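PDB 3U52: phenol hydroxylase component phN from Pseudomonas stutzeri, which probably acts as the diiron-bearing hydroxylase subunit of a multicomponent monooxygenase that uses dioxygen to hydroxylate phenol. Local coordinates for residues E40-T45 with G186-L191; F34-F39 with G119-G124; K328-H333 with K371-R376. All blocks are in the same frame, centred on the assembly; numbering follows the deposited sequence.

Contacts 1 and 2 are neighbours, with centres about 8 Å apart. Their segments alternate along the chain. Residues 34-39 and 40-45 follow one another in the loop between helices 30-33 and 58-81. Residues 34-39 meet the end of helix 105-121 in contact 2, and residues 40-45 meet the start of helix 187-216 in contact 1. One loop is thus fastened to the ends of two helices that carry iron ligands, Glu108 and Glu199. Contact 3 comes later in the chain and joins helices 331-342 and 369-385. Its centre is about 41 Å from that of contact 1 and about 46 Å from that of contact 2, on the opposite side of the chain's centre.

Contact 1. Residues E40-T45 with G186-L191; sequences EGIKIT and GPFEFL
Glu40 puts its carboxylate at the N-terminus of helix 187-216, a helix of the diiron hydroxylase bundle that also carries the iron ligand Glu199. Gly186 is the N-cap residue. The two carboxylate oxygens take two successive amides of the first turn. Phe188 N donates to the syn lone pair of Glu40 OE1 at 3.0 Å. Glu189 N meets Glu40 OE2 at 2.9 Å, also on the syn side but 24° out of the carboxylate plane. The positive end of the helix dipole probably helps to hold this buried acid charged. Packing here is close: a side chain on Gly186 would run into the carboxylate.

Beyond the acid, Phe188 has Ile42 over one ring face and Ile44 set obliquely near CZ. Ile42 CG2 sits 3.8 Å above the ring, over its centre. Ile42 CG1 stands beside the backbone N (chi1 -67°), which leaves the CG2 methyl anti to that N and over the ring. Ile44 CG1 comes to Phe188 CZ at 3.7 Å. Phe188 also lines a xenon pocket with Trp47, Trp50 and Leu191.

The contact loosens towards Ile44, which is partly exposed. Lys43 turns away to a salt bridge with Asp253.

At the tight end, Glu189 OE1 pairs with Lys264. One water bridges the two like-charged acids: it donates to Glu40 OE2 at 2.6 Å and to Glu189 OE2, and accepts from Gly186 N.

Contact 2. Residues F34-F39 with G119-G124; sequences FPEEDF and GRQFSG
The Phe34 ring carries Ser123 on one face, with Ser123 CA 3.7 Å from the ring centroid and almost straight above it. This is a CH-pi contact. Gln121 O, Phe122 O and Arg120 NH1 approach the same ring obliquely. The guanidinium plane stands 78° from the ring, and Arg120 NH1 is hydrogen-bonded to Ile33 O. A second flat pair is the Glu36 carboxylate and the Gln121 amide. They are stacked, with planes 17° apart and Gln121 OE1 3.3 Å from Glu36 CD. Lys117 probably helps to hold both: Lys117 NZ forms a salt bridge with Glu36 OE2, and its carbonyl receives Gln121 NE2. The Phe122 ring has Glu37 OE1 at its edge, in plane, 4.0 Å from Phe122 CD1.

Glu37 makes the direct polar link. Its CG lies between the backbone N and the carbonyl carbon (chi1 58°), and the extended chain beyond carries the carboxylate to Ser123. Ser123 OG donates to the syn lone pair of Glu37 OE2 at a short 2.5 Å. Ser123 N reaches Glu37 OE1 at 3.1 Å from above the carboxylate plane. One water joins Glu36 N to both Gln121 O and Gln121 OE1.

Replacing Phe34 by an alanine would probably leave a gap beneath Ser123 CA and deprive Arg120 NH1 of its oblique aromatic neighbour.

The contact fastens the loop after helix 30-33 to the turn between helices 105-121 and 125-155. Phe34 also rests on Arg128 of helix 125-155 and on an apolar side chain of another protein chain. Phe122 packs against Pro187 and Leu191 of helix 187-216.

Contact 3. Residues K328-H333 with K371-R376; sequences KHHLSH and KYYRPR
His330 ND1 and Tyr373 OH form the direct hydrogen bond of this contact, 2.8 Å long with an angle of 150°. Either atom could be the donor. The bond belongs to an aromatic cluster of His330, His333, Tyr372 and Tyr373, which joins the start of helix 331-342 to helix 369-385. His330 is the N-cap residue of the first helix. The two bonded rings meet rim to rim, with planes 73° apart, and the hydroxyl lies near the imidazole plane.

Tyr373 is clasped on both faces. His333 CB sits over one, 3.5 Å from the ring centroid, in a CH-pi contact. Tyr372 CB, from the preceding residue, covers the opposite face. His333 CG lies anti to the carbonyl carbon (chi1 -44°), which sets the imidazole nearly parallel to the phenol ring but slid aside, so the two barely overlap. The polar end of His333 is engaged elsewhere: His333 ND1 is hydrogen-bonded to Tyr282 OH of helix 254-283. Groups over both faces and a bonded hydroxyl together should leave the Tyr373 ring little freedom to turn.

Tyr372 adds a looser contact, with its CD1 3.9 Å from His330 CE1 and the two rings oblique. Both residues also touch Pro414. The second helix has a wider pi-type turn at residues 371-373.

Arg376 reaches back beside this turn. Its NE gives a weak bond to Tyr372 O at 3.4 Å, and Tyr373 CE2 lies 3.6 Å above the plane of the Arg376 guanidinium.

Contact 1. Residues E40-T45 with G186-L191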
loop_
_atom_site.group_PDB
_atom_site.type_symbol
_atom_site.label_atom_id
_atom_site.label_comp_id
_atom_site.label_asym_id
_atom_site.label_seq_id
_atom_site.Cartn_x
_atom_site.Cartn_y
_atom_site.Cartn_z
ATOM N N GLU A 40 -30.202 4.813 -35.752
ATOM C CA GLU A 40 -30.729 3.662 -34.993
ATOM C C GLU A 40 -32.254 3.743 -34.769
ATOM O O GLU A 40 -32.893 2.766 -34.370
ATOM C CB GLU A 40 -30.016 3.555 -33.618
ATOM C CG GLU A 40 -28.590 3.019 -33.702
ATOM C CD GLU A 40 -27.854 3.163 -32.363
ATOM O OE1 GLU A 40 -27.597 4.308 -31.923
ATOM O OE2 GLU A 40 -27.532 2.121 -31.758
ATOM N N GLY A 41 -32.830 4.904 -35.032
ATOM C CA GLY A 41 -34.245 5.114 -34.797
ATOM C C GLY A 41 -34.554 5.783 -33.488
ATOM O O GLY A 41 -35.721 6.092 -33.219
ATOM N N ILE A 42 -33.547 5.999 -32.627
ATOM C CA ILE A 42 -33.805 6.598 -31.302
ATOM C C ILE A 42 -34.010 8.111 -31.418
ATOM O O ILE A 42 -33.250 8.763 -32.094
ATOM C CB ILE A 42 -32.641 6.295 -30.289
ATOM C CG1 ILE A 42 -32.617 4.782 -29.964
ATOM C CG2 ILE A 42 -32.788 7.152 -29.052
ATOM C CD1 ILE A 42 -33.809 4.293 -29.080
ATOM N N LYS A 43 -35.032 8.647 -30.746
ATOM C CA LYS A 43 -35.354 10.056 -30.831
ATOM C C LYS A 43 -35.070 10.687 -29.493
ATOM O O LYS A 43 -35.547 10.195 -28.462
ATOM C CB LYS A 43 -36.824 10.257 -31.168
ATOM C CG LYS A 43 -37.261 9.589 -32.478
ATOM C CD LYS A 43 -38.498 10.302 -33.066
ATOM C CE LYS A 43 -39.036 9.593 -34.297
ATOM N NZ LYS A 43 -39.626 8.285 -33.882
ATOM N N ILE A 44 -34.250 11.750 -29.505
ATOM C CA ILE A 44 -33.997 12.493 -28.304
ATOM C C ILE A 44 -34.737 13.810 -28.423
ATOM O O ILE A 44 -34.547 14.559 -29.374
ATOM C CB ILE A 44 -32.490 12.723 -28.010
ATOM C CG1 ILE A 44 -31.726 11.385 -27.956
ATOM C CG2 ILE A 44 -32.320 13.496 -26.638
ATOM C CD1 ILE A 44 -32.212 10.414 -26.911
ATOM N N THR A 45 -35.573 14.061 -27.439
ATOM C CA THR A 45 -36.428 15.247 -27.333
ATOM C C THR A 45 -35.733 16.446 -26.633
ATOM O O THR A 45 -35.956 17.598 -27.012
ATOM C CB THR A 45 -37.707 14.827 -26.612
ATOM O OG1 THR A 45 -38.622 14.277 -27.584
ATOM C CG2 THR A 45 -38.329 15.976 -25.832
ATOM N N GLY A 186 -24.552 1.007 -33.342
ATOM C CA GLY A 186 -24.536 2.457 -33.062
ATOM C C GLY A 186 -24.407 2.777 -31.561
ATOM O O GLY A 186 -24.345 1.840 -30.707
ATOM N N PRO A 187 -24.313 4.085 -31.228
ATOM C CA PRO A 187 -24.039 4.527 -29.855
ATOM C C PRO A 187 -25.138 4.234 -28.808
ATOM O O PRO A 187 -24.814 3.848 -27.686
ATOM C CB PRO A 187 -23.786 6.057 -30.008
ATOM C CG PRO A 187 -24.480 6.422 -31.336
ATOM C CD PRO A 187 -24.384 5.207 -32.195
ATOM N N PHE A 188 -26.413 4.379 -29.162
ATOM C CA PHE A 188 -27.476 4.016 -28.222
ATOM C C PHE A 188 -27.522 2.533 -27.892
ATOM O O PHE A 188 -27.787 2.159 -26.721
ATOM C CB PHE A 188 -28.845 4.551 -28.667
ATOM C CG PHE A 188 -28.926 6.079 -28.662
ATOM C CD1 PHE A 188 -28.946 6.776 -29.850
ATOM C CD2 PHE A 188 -29.014 6.779 -27.467
ATOM C CE1 PHE A 188 -29.009 8.177 -29.855
ATOM C CE2 PHE A 188 -29.071 8.185 -27.442
ATOM C CZ PHE A 188 -29.062 8.880 -28.662
ATOM N N GLU A 189 -27.303 1.699 -28.901
ATOM C CA GLU A 189 -27.283 0.237 -28.661
ATOM C C GLU A 189 -26.031 -0.118 -27.864
ATOM O O GLU A 189 -26.104 -0.909 -26.922
ATOM C CB GLU A 189 -27.363 -0.579 -29.957
ATOM C CG GLU A 189 -27.440 -2.091 -29.671
ATOM C CD GLU A 189 -27.595 -2.953 -30.912
ATOM O OE1 GLU A 189 -27.648 -4.174 -30.736
ATOM O OE2 GLU A 189 -27.680 -2.456 -32.057
ATOM N N PHE A 190 -24.912 0.522 -28.185
ATOM C CA PHE A 190 -23.674 0.273 -27.404
ATOM C C PHE A 190 -23.964 0.544 -25.914
ATOM O O PHE A 190 -23.682 -0.317 -25.042
ATOM C CB PHE A 190 -22.490 1.115 -27.880
ATOM C CG PHE A 190 -21.223 0.947 -27.028
ATOM C CD1 PHE A 190 -20.374 -0.135 -27.203
ATOM C CD2 PHE A 190 -20.936 1.844 -26.011
ATOM C CE1 PHE A 190 -19.221 -0.294 -26.412
ATOM C CE2 PHE A 190 -19.801 1.690 -25.219
ATOM C CZ PHE A 190 -18.947 0.619 -25.430
ATOM N N LEU A 191 -24.536 1.710 -25.627
ATOM C CA LEU A 191 -24.870 2.027 -24.224
ATOM C C LEU A 191 -25.901 1.055 -23.613
ATOM O O LEU A 191 -25.777 0.622 -22.445
ATOM C CB LEU A 191 -25.310 3.485 -24.101
ATOM C CG LEU A 191 -24.317 4.463 -23.441
ATOM C CD1 LEU A 191 -22.788 4.094 -23.356
ATOM C CD2 LEU A 191 -24.581 5.844 -23.928
HETATM O O HOH W 1 -27.360 -0.055 -33.241
#

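Contact 2. Residues F34-F39 with G119-G124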
loop_
_atom_site.group_PDB
_atom_site.type_symbol
_atom_site.label_atom_id
_atom_site.label_comp_id
_atom_site.label_asym_id
_atom_site.label_seq_id
_atom_site.Cartn_x
_atom_site.Cartn_y
_atom_site.Cartn_z
ATOM N N PHE A 34 -22.053 15.648 -35.055
ATOM C CA PHE A 34 -22.665 14.434 -34.421
ATOM C C PHE A 34 -23.473 13.560 -35.396
ATOM O O PHE A 34 -24.690 13.536 -35.318
ATOM C CB PHE A 34 -23.553 14.838 -33.237
ATOM C CG PHE A 34 -22.841 15.677 -32.225
ATOM C CD1 PHE A 34 -23.103 17.033 -32.144
ATOM C CD2 PHE A 34 -21.893 15.108 -31.336
ATOM C CE1 PHE A 34 -22.437 17.817 -31.180
ATOM C CE2 PHE A 34 -21.239 15.883 -30.409
ATOM C CZ PHE A 34 -21.499 17.233 -30.333
ATOM N N PRO A 35 -22.789 12.854 -36.317
ATOM C CA PRO A 35 -23.415 12.144 -37.427
ATOM C C PRO A 35 -23.998 10.790 -37.066
ATOM O O PRO A 35 -24.730 10.229 -37.870
ATOM C CB PRO A 35 -22.241 11.948 -38.409
ATOM C CG PRO A 35 -21.007 11.809 -37.442
ATOM C CD PRO A 35 -21.312 12.762 -36.338
ATOM N N GLU A 36 -23.736 10.289 -35.853
ATOM C CA GLU A 36 -24.088 8.880 -35.545
ATOM C C GLU A 36 -25.340 8.712 -34.709
ATOM O O GLU A 36 -25.731 7.603 -34.376
ATOM C CB GLU A 36 -22.940 8.165 -34.833
ATOM C CG GLU A 36 -21.714 7.980 -35.650
ATOM C CD GLU A 36 -20.701 7.114 -34.942
ATOM O OE1 GLU A 36 -21.060 6.439 -33.929
ATOM O OE2 GLU A 36 -19.552 7.082 -35.419
ATOM N N GLU A 37 -26.012 9.788 -34.378
ATOM C CA GLU A 37 -27.085 9.617 -33.392
ATOM C C GLU A 37 -28.518 9.574 -33.914
ATOM O O GLU A 37 -29.478 9.652 -33.128
ATOM C CB GLU A 37 -26.908 10.565 -32.196
ATOM C CG GLU A 37 -26.861 12.006 -32.496
ATOM C CD GLU A 37 -26.778 12.864 -31.218
ATOM O OE1 GLU A 37 -26.518 12.334 -30.105
ATOM O OE2 GLU A 37 -26.980 14.086 -31.338
ATOM N N ASP A 38 -28.665 9.378 -35.227
ATOM C CA ASP A 38 -29.994 9.298 -35.850
ATOM C C ASP A 38 -30.342 7.937 -36.447
ATOM O O ASP A 38 -31.535 7.603 -36.527
ATOM C CB ASP A 38 -30.155 10.361 -36.958
ATOM C CG ASP A 38 -30.250 11.791 -36.410
ATOM O OD1 ASP A 38 -31.266 12.151 -35.772
ATOM O OD2 ASP A 38 -29.307 12.575 -36.632
ATOM N N PHE A 39 -29.330 7.182 -36.890
ATOM C CA PHE A 39 -29.541 6.045 -37.766
ATOM C C PHE A 39 -30.116 4.820 -37.090
ATOM O O PHE A 39 -30.465 3.898 -37.788
ATOM C CB PHE A 39 -28.287 5.632 -38.555
ATOM C CG PHE A 39 -27.262 4.870 -37.745
ATOM C CD1 PHE A 39 -27.277 3.456 -37.682
ATOM C CD2 PHE A 39 -26.286 5.565 -37.050
ATOM C CE1 PHE A 39 -26.323 2.764 -36.945
ATOM C CE2 PHE A 39 -25.301 4.892 -36.328
ATOM C CZ PHE A 39 -25.295 3.492 -36.271
ATOM N N GLY A 119 -18.240 8.654 -25.990
ATOM C CA GLY A 119 -18.021 9.976 -25.353
ATOM C C GLY A 119 -17.614 11.119 -26.309
ATOM O O GLY A 119 -17.395 12.258 -25.866
ATOM N N ARG A 120 -17.501 10.814 -27.613
ATOM C CA ARG A 120 -17.493 11.819 -28.697
ATOM C C ARG A 120 -18.855 11.941 -29.472
ATOM O O ARG A 120 -19.155 12.995 -30.031
ATOM C CB ARG A 120 -16.336 11.523 -29.670
ATOM C CG ARG A 120 -16.365 12.340 -30.967
ATOM C CD ARG A 120 -16.067 13.844 -30.693
ATOM N NE ARG A 120 -16.086 14.630 -31.928
ATOM C CZ ARG A 120 -17.183 14.977 -32.590
ATOM N NH1 ARG A 120 -18.422 14.664 -32.138
ATOM N NH2 ARG A 120 -17.028 15.672 -33.714
ATOM N N GLN A 121 -19.676 10.897 -29.514
ATOM C CA GLN A 121 -20.814 10.871 -30.481
ATOM C C GLN A 121 -22.085 11.542 -30.076
ATOM O O GLN A 121 -22.872 11.869 -30.964
ATOM C CB GLN A 121 -21.210 9.454 -30.916
ATOM C CG GLN A 121 -20.138 8.637 -31.540
ATOM C CD GLN A 121 -19.331 9.366 -32.553
ATOM O OE1 GLN A 121 -19.856 10.000 -33.532
ATOM N NE2 GLN A 121 -18.015 9.288 -32.359
ATOM N N PHE A 122 -22.318 11.685 -28.760
ATOM C CA PHE A 122 -23.592 12.192 -28.230
ATOM C C PHE A 122 -23.565 13.701 -28.213
ATOM O O PHE A 122 -22.539 14.285 -27.815
ATOM C CB PHE A 122 -23.864 11.676 -26.802
ATOM C CG PHE A 122 -24.120 10.215 -26.736
ATOM C CD1 PHE A 122 -25.069 9.632 -27.586
ATOM C CD2 PHE A 122 -23.443 9.421 -25.839
ATOM C CE1 PHE A 122 -25.355 8.294 -27.555
ATOM C CE2 PHE A 122 -23.697 8.051 -25.807
ATOM C CZ PHE A 122 -24.664 7.480 -26.681
ATOM N N SER A 123 -24.654 14.335 -28.635
ATOM C CA SER A 123 -24.693 15.773 -28.637
ATOM C C SER A 123 -24.961 16.317 -27.279
ATOM O O SER A 123 -24.834 17.525 -27.073
ATOM C CB SER A 123 -25.680 16.368 -29.662
ATOM O OG SER A 123 -27.008 15.867 -29.518
ATOM N N GLY A 124 -25.319 15.457 -26.325
ATOM C CA GLY A 124 -25.541 15.963 -24.962
ATOM C C GLY A 124 -24.241 15.991 -24.178
ATOM O O GLY A 124 -23.617 14.935 -23.976
HETATM O O HOH W 2 -22.593 11.292 -33.385
#

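Contact 3. Residues K328-H333 with K371-R376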
loop_
_atom_site.group_PDB
_atom_site.type_symbol
_atom_site.label_atom_id
_atom_site.label_comp_id
_atom_site.label_asym_id
_atom_site.label_seq_id
_atom_site.Cartn_x
_atom_site.Cartn_y
_atom_site.Cartn_z
ATOM N N LYS A 328 -30.107 -22.730 -15.256
ATOM C CA LYS A 328 -29.200 -22.565 -14.129
ATOM C C LYS A 328 -28.886 -23.909 -13.461
ATOM O O LYS A 328 -27.811 -24.059 -12.841
ATOM C CB LYS A 328 -29.734 -21.519 -13.108
ATOM C CG LYS A 328 -30.864 -22.048 -12.182
ATOM C CD LYS A 328 -31.364 -20.933 -11.296
ATOM C CE LYS A 328 -32.584 -21.386 -10.466
ATOM N NZ LYS A 328 -33.833 -20.996 -11.129
ATOM N N HIS A 329 -29.792 -24.894 -13.611
ATOM C CA HIS A 329 -29.571 -26.229 -13.025
ATOM C C HIS A 329 -28.591 -27.110 -13.855
ATOM O O HIS A 329 -28.236 -28.209 -13.431
ATOM C CB HIS A 329 -30.895 -26.959 -12.818
ATOM C CG HIS A 329 -31.866 -26.188 -11.986
ATOM N ND1 HIS A 329 -31.641 -25.908 -10.654
ATOM C CD2 HIS A 329 -33.047 -25.609 -12.299
ATOM C CE1 HIS A 329 -32.648 -25.189 -10.179
ATOM N NE2 HIS A 329 -33.517 -25.001 -11.158
ATOM N N HIS A 330 -28.198 -26.617 -15.038
ATOM C CA HIS A 330 -27.506 -27.455 -16.061
ATOM C C HIS A 330 -26.228 -26.824 -16.581
ATOM O O HIS A 330 -25.242 -27.512 -16.863
ATOM C CB HIS A 330 -28.451 -27.662 -17.250
ATOM C CG HIS A 330 -29.613 -28.572 -16.947
ATOM N ND1 HIS A 330 -29.470 -29.936 -16.798
ATOM C CD2 HIS A 330 -30.922 -28.308 -16.748
ATOM C CE1 HIS A 330 -30.648 -30.474 -16.535
ATOM N NE2 HIS A 330 -31.545 -29.508 -16.507
ATOM N N LEU A 331 -26.246 -25.493 -16.679
ATOM C CA LEU A 331 -25.220 -24.705 -17.409
ATOM C C LEU A 331 -23.756 -25.030 -17.078
ATOM O O LEU A 331 -22.950 -25.354 -17.978
ATOM C CB LEU A 331 -25.438 -23.239 -17.133
ATOM C CG LEU A 331 -25.194 -22.310 -18.279
ATOM C CD1 LEU A 331 -26.129 -22.675 -19.497
ATOM C CD2 LEU A 331 -25.570 -20.921 -17.753
ATOM N N SER A 332 -23.406 -24.958 -15.809
ATOM C CA SER A 332 -21.999 -25.152 -15.424
ATOM C C SER A 332 -21.498 -26.559 -15.725
ATOM O O SER A 332 -20.358 -26.752 -16.138
ATOM C CB SER A 332 -21.801 -24.778 -13.955
ATOM O OG SER A 332 -22.363 -25.753 -13.101
ATOM N N HIS A 333 -22.375 -27.543 -15.565
ATOM C CA HIS A 333 -22.034 -28.949 -15.804
ATOM C C HIS A 333 -21.867 -29.262 -17.323
ATOM O O HIS A 333 -20.924 -29.946 -17.721
ATOM C CB HIS A 333 -23.128 -29.834 -15.181
ATOM C CG HIS A 333 -23.546 -29.392 -13.797
ATOM N ND1 HIS A 333 -22.668 -29.371 -12.727
ATOM C CD2 HIS A 333 -24.725 -28.901 -13.337
ATOM C CE1 HIS A 333 -23.296 -28.909 -11.656
ATOM N NE2 HIS A 333 -24.544 -28.626 -11.995
ATOM N N LYS A 371 -28.569 -37.269 -11.480
ATOM C CA LYS A 371 -29.236 -37.873 -12.631
ATOM C C LYS A 371 -28.418 -37.754 -13.922
ATOM O O LYS A 371 -28.233 -38.738 -14.663
ATOM C CB LYS A 371 -30.596 -37.214 -12.853
ATOM C CG LYS A 371 -31.497 -37.995 -13.824
ATOM C CD LYS A 371 -32.957 -37.552 -13.728
ATOM C CE LYS A 371 -33.496 -37.554 -12.266
ATOM N NZ LYS A 371 -34.954 -37.161 -12.178
ATOM N N TYR A 372 -27.943 -36.543 -14.217
ATOM C CA TYR A 372 -27.353 -36.252 -15.535
ATOM C C TYR A 372 -25.859 -36.093 -15.523
ATOM O O TYR A 372 -25.238 -36.348 -16.546
ATOM C CB TYR A 372 -27.975 -34.997 -16.184
ATOM C CG TYR A 372 -29.462 -35.062 -16.367
ATOM C CD1 TYR A 372 -30.318 -34.287 -15.581
ATOM C CD2 TYR A 372 -30.015 -35.911 -17.293
ATOM C CE1 TYR A 372 -31.707 -34.342 -15.748
ATOM C CE2 TYR A 372 -31.386 -36.000 -17.469
ATOM C CZ TYR A 372 -32.231 -35.218 -16.685
ATOM O OH TYR A 372 -33.593 -35.342 -16.905
ATOM N N TYR A 373 -25.259 -35.664 -14.407
ATOM C CA TYR A 373 -23.845 -35.273 -14.454
ATOM C C TYR A 373 -22.854 -36.153 -13.716
ATOM O O TYR A 373 -21.796 -36.477 -14.260
ATOM C CB TYR A 373 -23.677 -33.739 -14.208
ATOM C CG TYR A 373 -24.576 -32.943 -15.153
ATOM C CD1 TYR A 373 -25.687 -32.250 -14.696
ATOM C CD2 TYR A 373 -24.321 -32.934 -16.539
ATOM C CE1 TYR A 373 -26.546 -31.582 -15.575
ATOM C CE2 TYR A 373 -25.161 -32.244 -17.420
ATOM C CZ TYR A 373 -26.263 -31.578 -16.945
ATOM O OH TYR A 373 -27.056 -30.926 -17.879
ATOM N N ARG A 374 -23.193 -36.575 -12.503
ATOM C CA ARG A 374 -22.366 -37.506 -11.729
ATOM C C ARG A 374 -21.925 -38.752 -12.552
ATOM O O ARG A 374 -20.760 -39.092 -12.529
ATOM C CB ARG A 374 -23.084 -37.896 -10.421
ATOM C CG ARG A 374 -22.251 -38.776 -9.452
ATOM C CD ARG A 374 -23.062 -39.061 -8.196
ATOM N NE ARG A 374 -23.010 -37.961 -7.242
ATOM C CZ ARG A 374 -21.983 -37.749 -6.412
ATOM N NH1 ARG A 374 -20.929 -38.548 -6.451
ATOM N NH2 ARG A 374 -22.003 -36.730 -5.540
ATOM N N PRO A 375 -22.851 -39.406 -13.296
ATOM C CA PRO A 375 -22.447 -40.575 -14.093
ATOM C C PRO A 375 -21.372 -40.260 -15.160
ATOM O O PRO A 375 -20.577 -41.113 -15.483
ATOM C CB PRO A 375 -23.731 -41.020 -14.786
ATOM C CG PRO A 375 -24.842 -40.166 -14.256
ATOM C CD PRO A 375 -24.306 -39.134 -13.357
ATOM N N ARG A 376 -21.343 -39.021 -15.667
ATOM C CA ARG A 376 -20.316 -38.615 -16.617
ATOM C C ARG A 376 -18.966 -38.699 -15.957
ATOM O O ARG A 376 -18.040 -39.234 -16.561
ATOM C CB ARG A 376 -20.505 -37.177 -17.070
ATOM C CG ARG A 376 -21.838 -36.914 -17.702
ATOM C CD ARG A 376 -21.898 -35.436 -18.243
ATOM N NE ARG A 376 -23.164 -35.316 -18.975
ATOM C CZ ARG A 376 -23.444 -34.365 -19.851
ATOM N NH1 ARG A 376 -22.544 -33.391 -20.112
ATOM N NH2 ARG A 376 -24.636 -34.388 -20.447
#